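Local coordinates for protein chinitase A (Streptomyces coelicolor, PDB 3EBV) that probably hydrolyses chitin as an endochitinase, its family 18 glycosyl hydrolase domain, the part present here, being a TIM barrel, at residues V176-Y181 with C207-G212; D200-L205 with P237-A242. One frame throughout, in Å; residues are numbered along the deposited sequence.

Contact 1. Residues V176-Y181 with C207-G212; sequences VNMQYY and CIQLEG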
loop_
_atom_site.group_PDB
_atom_site.type_symbol
_atom_site.label_atom_id
_atom_site.label_comp_id
_atom_site.label_asym_id
_atom_site.label_seq_id
_atom_site.Cartn_x
_atom_site.Cartn_y
_atom_site.Cartn_z
ATOM N N VAL A 176 -1.833 -3.082 6.108
ATOM C CA VAL A 176 -2.323 -3.723 4.880
ATOM C C VAL A 176 -3.206 -2.706 4.194
ATOM O O VAL A 176 -4.330 -2.444 4.639
ATOM C CB VAL A 176 -3.119 -5.012 5.151
ATOM C CG1 VAL A 176 -3.613 -5.618 3.849
ATOM C CG2 VAL A 176 -2.203 -6.050 5.855
ATOM N N ASN A 177 -2.700 -2.116 3.109
ATOM C CA ASN A 177 -3.487 -1.201 2.261
ATOM C C ASN A 177 -4.072 -2.002 1.092
ATOM O O ASN A 177 -3.502 -2.035 -0.002
ATOM C CB ASN A 177 -2.601 -0.086 1.696
ATOM C CG ASN A 177 -2.086 0.882 2.761
ATOM O OD1 ASN A 177 -2.851 1.363 3.617
ATOM N ND2 ASN A 177 -0.761 1.241 2.662
HETATM N N MSE A 178 -5.163 -2.720 1.336
HETATM C CA MSE A 178 -5.738 -3.499 0.232
HETATM C C MSE A 178 -6.201 -2.588 -0.911
HETATM O O MSE A 178 -6.565 -1.424 -0.687
HETATM C CB MSE A 178 -6.914 -4.391 0.718
HETATM C CG MSE A 178 -7.458 -5.261 -0.402
HETATM SE SE MSE A 178 -8.639 -6.646 0.372
HETATM C CE MSE A 178 -10.184 -5.574 0.786
ATOM N N GLN A 179 -6.153 -3.154 -2.135
ATOM C CA GLN A 179 -6.584 -2.430 -3.322
ATOM C C GLN A 179 -8.088 -2.723 -3.505
ATOM O O GLN A 179 -8.497 -3.773 -4.042
ATOM C CB GLN A 179 -5.819 -2.935 -4.562
ATOM C CG GLN A 179 -4.317 -2.768 -4.445
ATOM C CD GLN A 179 -3.624 -3.320 -5.693
ATOM O OE1 GLN A 179 -4.048 -3.065 -6.830
ATOM N NE2 GLN A 179 -2.566 -4.097 -5.476
ATOM N N TYR A 180 -8.918 -1.792 -3.013
ATOM C CA TYR A 180 -10.386 -1.981 -3.119
ATOM C C TYR A 180 -10.883 -1.537 -4.513
ATOM O O TYR A 180 -11.770 -0.653 -4.661
ATOM C CB TYR A 180 -11.114 -1.161 -2.025
ATOM C CG TYR A 180 -10.870 -1.643 -0.616
ATOM C CD1 TYR A 180 -11.866 -2.308 0.106
ATOM C CD2 TYR A 180 -9.639 -1.402 0.015
ATOM C CE1 TYR A 180 -11.659 -2.710 1.437
ATOM C CE2 TYR A 180 -9.406 -1.838 1.310
ATOM C CZ TYR A 180 -10.421 -2.484 2.038
ATOM O OH TYR A 180 -10.167 -2.916 3.321
ATOM N N TYR A 181 -10.223 -2.069 -5.553
ATOM C CA TYR A 181 -10.474 -1.580 -6.921
ATOM C C TYR A 181 -9.903 -2.575 -7.915
ATOM O O TYR A 181 -9.224 -3.534 -7.541
ATOM C CB TYR A 181 -9.878 -0.175 -7.127
ATOM C CG TYR A 181 -8.395 -0.054 -6.811
ATOM C CD1 TYR A 181 -7.413 -0.272 -7.797
ATOM C CD2 TYR A 181 -7.969 0.385 -5.571
ATOM C CE1 TYR A 181 -6.029 -0.123 -7.491
ATOM C CE2 TYR A 181 -6.600 0.568 -5.270
ATOM C CZ TYR A 181 -5.648 0.312 -6.233
ATOM O OH TYR A 181 -4.337 0.453 -5.895
ATOM N N CYS A 207 -13.984 -5.025 7.134
ATOM C CA CYS A 207 -14.457 -5.798 8.299
ATOM C C CYS A 207 -13.834 -7.205 8.357
ATOM O O CYS A 207 -13.573 -7.734 9.446
ATOM C CB CYS A 207 -15.995 -5.889 8.153
ATOM S SG CYS A 207 -16.828 -6.913 9.373
ATOM N N ILE A 208 -13.615 -7.851 7.213
ATOM C CA ILE A 208 -13.048 -9.205 7.242
ATOM C C ILE A 208 -11.651 -9.131 7.906
ATOM O O ILE A 208 -11.278 -10.023 8.685
ATOM C CB ILE A 208 -12.885 -9.791 5.809
ATOM C CG1 ILE A 208 -14.224 -9.856 5.070
ATOM C CG2 ILE A 208 -12.244 -11.176 5.843
ATOM C CD1 ILE A 208 -14.054 -10.174 3.595
ATOM N N GLN A 209 -10.876 -8.088 7.568
ATOM C CA GLN A 209 -9.539 -7.906 8.181
ATOM C C GLN A 209 -9.645 -7.563 9.667
ATOM O O GLN A 209 -8.908 -8.137 10.500
ATOM C CB GLN A 209 -8.794 -6.805 7.422
ATOM C CG GLN A 209 -8.511 -7.231 5.990
ATOM C CD GLN A 209 -7.981 -6.114 5.106
ATOM O OE1 GLN A 209 -7.223 -5.259 5.552
ATOM N NE2 GLN A 209 -8.400 -6.138 3.845
ATOM N N LEU A 210 -10.542 -6.631 9.995
ATOM C CA LEU A 210 -10.702 -6.138 11.375
ATOM C C LEU A 210 -11.236 -7.209 12.324
ATOM O O LEU A 210 -10.947 -7.139 13.531
ATOM C CB LEU A 210 -11.571 -4.880 11.424
ATOM C CG LEU A 210 -11.019 -3.672 10.640
ATOM C CD1 LEU A 210 -12.136 -2.699 10.251
ATOM C CD2 LEU A 210 -9.918 -2.990 11.504
ATOM N N GLU A 211 -12.029 -8.131 11.796
ATOM C CA GLU A 211 -12.554 -9.254 12.591
ATOM C C GLU A 211 -11.676 -10.495 12.471
ATOM O O GLU A 211 -11.957 -11.506 13.145
ATOM C CB GLU A 211 -14.018 -9.586 12.172
ATOM C CG GLU A 211 -14.980 -8.431 12.410
ATOM C CD GLU A 211 -16.445 -8.810 12.119
ATOM O OE1 GLU A 211 -16.692 -9.857 11.446
ATOM O OE2 GLU A 211 -17.330 -8.023 12.569
ATOM N N GLY A 212 -10.628 -10.460 11.627
ATOM C CA GLY A 212 -9.886 -11.656 11.313
ATOM C C GLY A 212 -8.466 -11.695 11.866
ATOM O O GLY A 212 -7.659 -12.484 11.397
HETATM O O HOH W 1 -7.405 -3.099 3.816
#

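Contact 2. Residues D200-L205 with P237-A242; sequences DFLTAL and PSVVNA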
loop_
_atom_site.group_PDB
_atom_site.type_symbol
_atom_site.label_atom_id
_atom_site.label_comp_id
_atom_site.label_asym_id
_atom_site.label_seq_id
_atom_site.Cartn_x
_atom_site.Cartn_y
_atom_site.Cartn_z
ATOM N N ASP A 200 -20.141 0.409 0.872
ATOM C CA ASP A 200 -20.265 -0.904 1.511
ATOM C C ASP A 200 -19.131 -1.859 1.104
ATOM O O ASP A 200 -18.718 -2.713 1.879
ATOM C CB ASP A 200 -21.598 -1.589 1.110
ATOM C CG ASP A 200 -22.823 -1.070 1.857
ATOM O OD1 ASP A 200 -22.690 -0.367 2.883
ATOM O OD2 ASP A 200 -23.922 -1.426 1.362
ATOM N N PHE A 201 -18.634 -1.725 -0.129
ATOM C CA PHE A 201 -17.488 -2.579 -0.528
ATOM C C PHE A 201 -16.312 -2.274 0.384
ATOM O O PHE A 201 -15.600 -3.204 0.802
ATOM C CB PHE A 201 -17.123 -2.225 -1.952
ATOM C CG PHE A 201 -16.197 -3.214 -2.659
ATOM C CD1 PHE A 201 -16.645 -4.462 -3.090
ATOM C CD2 PHE A 201 -14.882 -2.826 -2.939
ATOM C CE1 PHE A 201 -15.777 -5.321 -3.825
ATOM C CE2 PHE A 201 -14.023 -3.695 -3.673
ATOM C CZ PHE A 201 -14.446 -4.899 -4.111
ATOM N N LEU A 202 -16.100 -1.000 0.696
ATOM C CA LEU A 202 -14.995 -0.634 1.586
ATOM C C LEU A 202 -15.211 -1.173 2.992
ATOM O O LEU A 202 -14.338 -1.804 3.589
ATOM C CB LEU A 202 -14.791 0.887 1.615
ATOM C CG LEU A 202 -14.623 1.537 0.225
ATOM C CD1 LEU A 202 -14.379 3.024 0.346
ATOM C CD2 LEU A 202 -13.466 0.868 -0.559
ATOM N N THR A 203 -16.391 -0.884 3.557
ATOM C CA THR A 203 -16.582 -1.244 4.967
ATOM C C THR A 203 -16.748 -2.736 5.205
ATOM O O THR A 203 -16.184 -3.273 6.184
ATOM C CB THR A 203 -17.809 -0.471 5.567
ATOM O OG1 THR A 203 -18.979 -0.788 4.784
ATOM C CG2 THR A 203 -17.576 1.028 5.510
ATOM N N ALA A 204 -17.525 -3.405 4.351
ATOM C CA ALA A 204 -17.764 -4.828 4.513
ATOM C C ALA A 204 -16.538 -5.706 4.268
ATOM O O ALA A 204 -16.406 -6.782 4.879
ATOM C CB ALA A 204 -18.960 -5.276 3.664
ATOM N N LEU A 205 -15.669 -5.282 3.336
ATOM C CA LEU A 205 -14.441 -6.048 3.102
ATOM C C LEU A 205 -13.373 -5.681 4.137
ATOM O O LEU A 205 -12.633 -6.584 4.562
ATOM C CB LEU A 205 -13.912 -5.798 1.676
ATOM C CG LEU A 205 -14.544 -6.698 0.606
ATOM C CD1 LEU A 205 -16.049 -6.536 0.455
ATOM C CD2 LEU A 205 -13.868 -6.399 -0.745
ATOM N N PRO A 237 -13.863 11.191 -3.094
ATOM C CA PRO A 237 -13.273 11.264 -1.749
ATOM C C PRO A 237 -14.344 11.235 -0.627
ATOM O O PRO A 237 -14.092 10.648 0.432
ATOM C CB PRO A 237 -12.467 12.589 -1.773
ATOM C CG PRO A 237 -12.205 12.831 -3.239
ATOM C CD PRO A 237 -13.353 12.254 -3.996
ATOM N N SER A 238 -15.515 11.832 -0.858
ATOM C CA SER A 238 -16.565 11.801 0.179
ATOM C C SER A 238 -16.939 10.362 0.524
ATOM O O SER A 238 -17.280 10.085 1.670
ATOM C CB SER A 238 -17.812 12.564 -0.299
ATOM O OG SER A 238 -18.356 11.990 -1.472
ATOM N N VAL A 239 -16.866 9.440 -0.449
ATOM C CA VAL A 239 -17.169 8.018 -0.187
ATOM C C VAL A 239 -16.071 7.373 0.685
ATOM O O VAL A 239 -16.361 6.598 1.617
ATOM C CB VAL A 239 -17.397 7.206 -1.494
ATOM C CG1 VAL A 239 -17.513 5.691 -1.204
ATOM C CG2 VAL A 239 -18.656 7.734 -2.253
ATOM N N VAL A 240 -14.805 7.649 0.365
ATOM C CA VAL A 240 -13.726 7.157 1.208
ATOM C C VAL A 240 -13.923 7.689 2.643
ATOM O O VAL A 240 -13.785 6.935 3.629
ATOM C CB VAL A 240 -12.310 7.618 0.717
ATOM C CG1 VAL A 240 -11.228 7.041 1.632
ATOM C CG2 VAL A 240 -12.104 7.198 -0.758
ATOM N N ASN A 241 -14.194 8.987 2.767
ATOM C CA ASN A 241 -14.350 9.612 4.108
ATOM C C ASN A 241 -15.546 9.021 4.842
ATOM O O ASN A 241 -15.457 8.807 6.041
ATOM C CB ASN A 241 -14.471 11.139 3.969
ATOM C CG ASN A 241 -13.209 11.746 3.390
ATOM O OD1 ASN A 241 -12.133 11.137 3.447
ATOM N ND2 ASN A 241 -13.320 12.980 2.869
ATOM N N ALA A 242 -16.630 8.732 4.112
ATOM C CA ALA A 242 -17.764 8.055 4.747
ATOM C C ALA A 242 -17.384 6.675 5.270
ATOM O O ALA A 242 -17.781 6.275 6.390
ATOM C CB ALA A 242 -18.922 7.967 3.801
#

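Contact 1. Residues V176-Y181 with C207-G212
Within one beta-alpha unit of the TIM barrel, Gln209, on the last turn of helix 199-210, packs against Val176, Met178 and Tyr180 of strand 175-179 and the loop after it. The strand pairs in parallel with strand 219-224, and the helix lies in the chain between them, which makes a beta-alpha-beta crossover on the barrel's outer side. Gln209 sends CG anti to its own carbonyl carbon (chi1 -65°), and its extended chain carries the amide to the strand. There the two ends of the amide find different company. NE2 lies against the selenomethionine at Met178, 3.5 Å from its SE, and 3.7 Å from Tyr180 OH, while OE1 faces the methyl CG1 of Val176 at 4.0 Å. OE1 also accepts a bond from a water, 2.8 Å away. Replacing Gln209 with an alanine would probably leave that water without its helix-side partner and open a gap beside the selenium. Met155 also touches both Met178 and Gln209. The ring of Tyr180 is turned 32° from the amide plane; Met178 CE sits 3.2 Å above one ring face, toward the rim, and the same water, hydrogen-bonded to Tyr180 OH at 2.8 Å, bridges the tyrosine and Gln209 OE1.

Contact 2. Residues D200-L205 with P237-A242
Leu202 of helix 199-210 meets Val239 and Val240 of helix 237-249, joining two successive helices of the layer that surrounds the TIM barrel. The apolar contact is made by a single branch. From Leu202, CD1 comes within 4.4 Å of CG1 of Val239, methyl against methyl. Leu202 holds CG anti to its carbonyl carbon (chi1 -53°) and CD1 anti to its CA (chi2 -178°), an extended form that projects this methyl toward the neighbouring helix.

The same methyl also rests on main chain. It lies 4.3 Å from CA of Val240, whose side chain points away, so here the backbone rather than the isopropyl group receives the leucine. CD1 is likewise 4.3 Å from the carbonyl O of Val239. The nearest CA atoms, those of Leu202 and Val240, are 7.9 Å apart, and the leucine side chain spans the gap. One turn further along helix 237-249, Ala243 offers a small surface to both Leu202 and Thr203.

Polar interactions run within the helices or to other parts of the fold. Ala204 N bonds to Asp200 O at 2.8 Å, and Ala242 N to Ser238 O at 2.9 Å. The carboxylate of Asp200 is tied by OD2 to Ser255 OG and by OD1 to Phe256 N, in the loop after helix 237-249.

Between the two segments, then, the contact is thin and apolar: it rests on dispersion and the exclusion of water, without a directional bond to set their relative position.

Helix 199-210 serves both contacts, turning one side to the barrel wall in contact 1 and another to the next helix in contact 2. Both are buried, but contact 1 lies deeper, its centre about 11 Å from the centre of the chain against about 17 Å for contact 2. Depth does not make it the more apolar: an amide, a phenol and a water meet beside the strand and the loop that follows it, whereas the more peripheral pair of helices relies on one leucine methyl set against a valine methyl and main chain. The two are continuous, since Leu202 CD2 lies 3.4 Å from Tyr180 CB and Leu205 CB packs on Tyr180 CE1 and Met178 CE; helix 199-210 thus lies between the strand wall and its neighbour in the same helical layer.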